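Long-range contact in ABC transporter substrate binding protein (Ribose) (Agrobacterium vitis, PDB 4WUT), which probably serves an ABC transporter as its periplasmic sugar-binding protein, holding a D-fucose molecule in the cleft between two lobes: residues N133-I145 with G168-S181. Sequence-based numbering, arbitrary orientation.
Sequences NKAAGELAAKAMI and GRVGGFTDYIKANS. With CA (calcium ion), chain G; FCB (beta-D-fucopyranose), chain E.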
loop_
_atom_site.group_PDB
_atom_site.type_symbol
_atom_site.label_atom_id
_atom_site.label_comp_id
_atom_site.label_asym_id
_atom_site.label_seq_id
_atom_site.Cartn_x
_atom_site.Cartn_y
_atom_site.Cartn_z
ATOM N N ASN A 133 7.369 -1.479 5.493
ATOM C CA ASN A 133 7.593 -0.851 4.192
ATOM C C ASN A 133 9.044 -0.531 3.845
ATOM O O ASN A 133 9.444 -0.616 2.683
ATOM C CB ASN A 133 6.691 0.364 4.003
ATOM C CG ASN A 133 5.299 -0.047 3.673
ATOM O OD1 ASN A 133 5.046 -0.551 2.580
ATOM N ND2 ASN A 133 4.399 0.069 4.631
ATOM N N LYS A 134 9.837 -0.150 4.833
ATOM C CA LYS A 134 11.256 0.055 4.577
ATOM C C LYS A 134 11.873 -1.239 4.083
ATOM O O LYS A 134 12.578 -1.237 3.071
ATOM C CB LYS A 134 11.965 0.555 5.826
ATOM C CG LYS A 134 13.486 0.664 5.686
ATOM C CD LYS A 134 14.132 1.091 6.992
ATOM C CE LYS A 134 15.646 0.934 6.932
ATOM N NZ LYS A 134 16.231 0.759 8.284
ATOM N N ALA A 135 11.596 -2.348 4.783
ATOM C CA ALA A 135 12.137 -3.645 4.383
ATOM C C ALA A 135 11.641 -4.049 3.000
ATOM O O ALA A 135 12.421 -4.553 2.203
ATOM C CB ALA A 135 11.802 -4.728 5.409
ATOM N N ALA A 136 10.370 -3.778 2.705
ATOM C CA ALA A 136 9.797 -4.142 1.417
ATOM C C ALA A 136 10.417 -3.314 0.279
ATOM O O ALA A 136 10.673 -3.837 -0.804
ATOM C CB ALA A 136 8.279 -3.967 1.445
ATOM N N GLY A 137 10.641 -2.024 0.512
ATOM C CA GLY A 137 11.328 -1.207 -0.462
ATOM C C GLY A 137 12.745 -1.700 -0.708
ATOM O O GLY A 137 13.218 -1.688 -1.851
ATOM N N GLU A 138 13.416 -2.139 0.356
ATOM C CA GLU A 138 14.750 -2.698 0.221
ATOM C C GLU A 138 14.730 -3.979 -0.615
ATOM O O GLU A 138 15.632 -4.190 -1.420
ATOM C CB GLU A 138 15.388 -2.910 1.602
ATOM C CG GLU A 138 15.801 -1.612 2.252
ATOM C CD GLU A 138 16.360 -1.775 3.650
ATOM O OE1 GLU A 138 16.535 -2.930 4.096
ATOM O OE2 GLU A 138 16.638 -0.737 4.292
ATOM N N LEU A 139 13.719 -4.827 -0.443
ATOM C CA LEU A 139 13.652 -6.060 -1.256
ATOM C C LEU A 139 13.495 -5.685 -2.735
ATOM O O LEU A 139 14.080 -6.310 -3.625
ATOM C CB LEU A 139 12.443 -6.903 -0.866
ATOM C CG LEU A 139 12.536 -8.231 -0.125
ATOM C CD1 LEU A 139 13.899 -8.594 0.425
ATOM C CD2 LEU A 139 11.504 -8.135 0.951
ATOM N N ALA A 140 12.655 -4.700 -3.013
ATOM C CA ALA A 140 12.449 -4.278 -4.386
ATOM C C ALA A 140 13.755 -3.732 -4.995
ATOM O O ALA A 140 14.075 -3.992 -6.145
ATOM C CB ALA A 140 11.352 -3.229 -4.472
ATOM N N ALA A 141 14.510 -2.976 -4.208
ATOM C CA ALA A 141 15.778 -2.389 -4.670
ATOM C C ALA A 141 16.834 -3.458 -4.926
ATOM O O ALA A 141 17.572 -3.380 -5.906
ATOM C CB ALA A 141 16.305 -1.372 -3.639
ATOM N N LYS A 142 16.888 -4.455 -4.050
ATOM C CA LYS A 142 17.800 -5.561 -4.244
ATOM C C LYS A 142 17.456 -6.334 -5.516
ATOM O O LYS A 142 18.348 -6.700 -6.283
ATOM C CB LYS A 142 17.767 -6.497 -3.051
ATOM C CG LYS A 142 18.862 -7.526 -3.136
ATOM C CD LYS A 142 18.870 -8.466 -1.966
ATOM C CE LYS A 142 20.061 -9.384 -2.091
ATOM N NZ LYS A 142 20.225 -10.271 -0.906
ATOM N N ALA A 143 16.167 -6.583 -5.737
ATOM C CA ALA A 143 15.703 -7.237 -6.964
ATOM C C ALA A 143 16.101 -6.435 -8.195
ATOM O O ALA A 143 16.486 -6.992 -9.224
ATOM C CB ALA A 143 14.184 -7.419 -6.941
HETATM N N MSE A 144 15.972 -5.120 -8.096
HETATM C CA MSE A 144 16.352 -4.243 -9.184
HETATM C C MSE A 144 17.833 -4.370 -9.514
HETATM O O MSE A 144 18.198 -4.617 -10.656
HETATM C CB MSE A 144 16.016 -2.787 -8.818
HETATM C CG MSE A 144 16.334 -1.810 -9.910
HETATM SE SE MSE A 144 15.121 -1.953 -11.446
HETATM C CE MSE A 144 13.597 -1.032 -10.667
ATOM N N ILE A 145 18.681 -4.225 -8.497
ATOM C CA ILE A 145 20.129 -4.309 -8.708
ATOM C C ILE A 145 20.563 -5.663 -9.266
ATOM O O ILE A 145 21.421 -5.726 -10.149
ATOM C CB ILE A 145 20.874 -3.933 -7.406
ATOM C CG1 ILE A 145 20.744 -2.422 -7.197
ATOM C CG2 ILE A 145 22.320 -4.343 -7.476
ATOM C CD1 ILE A 145 21.139 -1.970 -5.813
ATOM N N GLY A 168 8.242 5.039 3.945
ATOM C CA GLY A 168 9.143 3.943 4.210
ATOM C C GLY A 168 9.457 3.158 2.956
ATOM O O GLY A 168 10.586 2.755 2.744
ATOM N N ARG A 169 8.453 2.936 2.119
ATOM C CA ARG A 169 8.616 2.075 0.961
ATOM C C ARG A 169 9.581 2.710 -0.044
ATOM O O ARG A 169 10.571 2.118 -0.496
ATOM C CB ARG A 169 7.251 1.865 0.312
ATOM C CG ARG A 169 7.262 0.819 -0.754
ATOM C CD ARG A 169 5.876 0.589 -1.293
ATOM N NE ARG A 169 4.972 0.145 -0.249
ATOM C CZ ARG A 169 3.661 -0.007 -0.381
ATOM N NH1 ARG A 169 3.051 0.226 -1.549
ATOM N NH2 ARG A 169 2.952 -0.415 0.647
ATOM N N VAL A 170 9.296 3.954 -0.391
ATOM C CA VAL A 170 10.103 4.629 -1.377
ATOM C C VAL A 170 11.436 5.070 -0.757
ATOM O O VAL A 170 12.470 5.027 -1.395
ATOM C CB VAL A 170 9.322 5.790 -2.034
ATOM C CG1 VAL A 170 10.230 6.630 -2.933
ATOM C CG2 VAL A 170 8.153 5.211 -2.813
ATOM N N GLY A 171 11.435 5.488 0.498
ATOM C CA GLY A 171 12.697 5.770 1.153
ATOM C C GLY A 171 13.585 4.541 1.312
ATOM O O GLY A 171 14.805 4.626 1.142
ATOM N N GLY A 172 12.996 3.405 1.688
ATOM C CA GLY A 172 13.754 2.174 1.809
ATOM C C GLY A 172 14.396 1.816 0.474
ATOM O O GLY A 172 15.578 1.456 0.404
ATOM N N PHE A 173 13.607 1.902 -0.589
ATOM C CA PHE A 173 14.090 1.629 -1.938
ATOM C C PHE A 173 15.237 2.568 -2.289
ATOM O O PHE A 173 16.323 2.138 -2.676
ATOM C CB PHE A 173 12.944 1.796 -2.951
ATOM C CG PHE A 173 13.332 1.477 -4.391
ATOM C CD1 PHE A 173 13.224 0.186 -4.895
ATOM C CD2 PHE A 173 13.798 2.475 -5.239
ATOM C CE1 PHE A 173 13.564 -0.097 -6.197
ATOM C CE2 PHE A 173 14.170 2.172 -6.535
ATOM C CZ PHE A 173 14.036 0.894 -7.017
ATOM N N THR A 174 14.984 3.864 -2.159
ATOM C CA THR A 174 15.923 4.866 -2.581
ATOM C C THR A 174 17.234 4.781 -1.802
ATOM O O THR A 174 18.302 4.874 -2.380
ATOM C CB THR A 174 15.282 6.273 -2.450
ATOM O OG1 THR A 174 14.104 6.325 -3.270
ATOM C CG2 THR A 174 16.251 7.340 -2.879
ATOM N N ASP A 175 17.140 4.605 -0.494
ATOM C CA ASP A 175 18.336 4.554 0.337
ATOM C C ASP A 175 19.173 3.333 -0.007
ATOM O O ASP A 175 20.418 3.386 0.005
ATOM C CB ASP A 175 17.965 4.522 1.823
ATOM C CG ASP A 175 17.361 5.833 2.313
ATOM O OD1 ASP A 175 17.379 6.830 1.566
ATOM O OD2 ASP A 175 16.870 5.854 3.460
ATOM N N TYR A 176 18.497 2.226 -0.305
ATOM C CA TYR A 176 19.217 0.982 -0.646
ATOM C C TYR A 176 19.934 1.131 -1.975
ATOM O O TYR A 176 21.077 0.732 -2.114
ATOM C CB TYR A 176 18.281 -0.244 -0.676
ATOM C CG TYR A 176 19.030 -1.566 -0.807
ATOM C CD1 TYR A 176 19.433 -2.028 -2.045
ATOM C CD2 TYR A 176 19.318 -2.328 0.310
ATOM C CE1 TYR A 176 20.144 -3.214 -2.163
ATOM C CE2 TYR A 176 20.021 -3.494 0.211
ATOM C CZ TYR A 176 20.412 -3.940 -1.027
ATOM O OH TYR A 176 21.093 -5.125 -1.112
ATOM N N ILE A 177 19.250 1.699 -2.963
ATOM C CA ILE A 177 19.886 1.974 -4.251
ATOM C C ILE A 177 21.143 2.836 -4.082
ATOM O O ILE A 177 22.185 2.533 -4.643
ATOM C CB ILE A 177 18.905 2.661 -5.230
ATOM C CG1 ILE A 177 17.763 1.700 -5.629
ATOM C CG2 ILE A 177 19.656 3.203 -6.446
ATOM C CD1 ILE A 177 18.166 0.519 -6.478
ATOM N N LYS A 178 21.036 3.912 -3.308
ATOM C CA LYS A 178 22.178 4.763 -3.019
ATOM C C LYS A 178 23.319 4.007 -2.314
ATOM O O LYS A 178 24.457 4.164 -2.688
ATOM C CB LYS A 178 21.770 5.998 -2.214
ATOM C CG LYS A 178 22.961 6.867 -1.888
ATOM C CD LYS A 178 22.573 8.302 -1.517
ATOM C CE LYS A 178 23.808 9.197 -1.471
ATOM N NZ LYS A 178 23.465 10.647 -1.320
ATOM N N ALA A 179 23.015 3.184 -1.319
ATOM C CA ALA A 179 24.080 2.555 -0.545
ATOM C C ALA A 179 24.741 1.396 -1.285
ATOM O O ALA A 179 25.884 1.052 -0.984
ATOM C CB ALA A 179 23.543 2.072 0.787
ATOM N N ASN A 180 24.033 0.807 -2.245
ATOM C CA ASN A 180 24.466 -0.452 -2.835
ATOM C C ASN A 180 24.726 -0.415 -4.321
ATOM O O ASN A 180 24.909 -1.447 -4.945
ATOM C CB ASN A 180 23.488 -1.571 -2.480
ATOM C CG ASN A 180 23.452 -1.822 -1.006
ATOM O OD1 ASN A 180 24.379 -2.427 -0.458
ATOM N ND2 ASN A 180 22.440 -1.310 -0.331
ATOM N N SER A 181 24.814 0.790 -4.868
ATOM C CA SER A 181 25.060 0.956 -6.289
ATOM C C SER A 181 25.445 2.398 -6.579
ATOM O O SER A 181 25.477 3.248 -5.666
ATOM C CB SER A 181 23.824 0.583 -7.109
ATOM O OG SER A 181 22.862 1.624 -7.061
HETATM CA CA CA G . 26.360 4.786 -3.885
HETATM C C1 FCB E . -0.856 -0.232 -1.610
HETATM C C2 FCB E . -0.508 0.762 -0.510
HETATM C C3 FCB E . -1.664 1.458 -0.039
HETATM C C4 FCB E . -2.438 2.100 -1.221
HETATM C C5 FCB E . -2.669 0.947 -2.237
HETATM C C6 FCB E . -3.443 1.420 -3.502
HETATM O O1 FCB E . 0.319 -0.582 -2.172
HETATM O O2 FCB E . 0.052 -0.023 0.580
HETATM O O3 FCB E . -1.190 2.474 0.882
HETATM O O4 FCB E . -1.704 3.211 -1.793
HETATM O O5 FCB E . -1.477 0.465 -2.682
HETATM O O HOH W 1 17.148 1.312 2.862
HETATM O O HOH W 2 20.398 -7.161 0.587
HETATM O O HOH W 3 27.087 5.286 -1.626
HETATM O O HOH W 4 27.143 6.959 -3.579
HETATM O O HOH W 5 25.009 6.205 -5.226
#
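R169 reaches N133 side-on at the sugar end of two neighbouring helices of one lobe: NE and NH2 both donate to N133 OD1, each over 2.9 Å. The oxygen lies in the guanidinium plane, while both nitrogens come to it from one face of the amide. The chain of R169 bends at chi3 (-60°), which turns the other edge of the guanidinium to beta-D-fucopyranose; NH1 donates to FCB O1 and NH2 to FCB O2, and A218 O takes a further bond from NH1. Just behind, the backbones are in direct contact. G137, G168 and G172 let the helix axes approach to 6.6 Å at a crossing angle of -43°, and four CA-H...O contacts lace them together, among them R169 CA to N133 O at 3.3 Å. F173 is a knob among G137, A140, A141 and M144; its ring edge meets G137 O and the methyl CE of selenomethionine M144, I177 CG1 lies over the rim of one face, and F216 stacks on it from outside the pair. Y176 is the second knob, among E138, A141, K142 and I145: Y176 CD1 lies 3.6 Å from A141 CB, with N180 ND2 over one ring face and E138 O over the opposite one. Farther on the helices diverge, and I145 CD1 bridges the widening gap to I177, N180 and S181. The outer side is looser and wet, with K134 at its rim: a water sits 2.7 Å from Y176 OH and is only weakly bonded to K142 NZ, and another links E138 OE2 to G172 O. K178 O and S181 O bind calcium at the far end. The paired bonds to one amide oxygen thus make N133 a second-shell residue of the sugar-binding guanidinium that probably helps fix its rotation, together with A218 O.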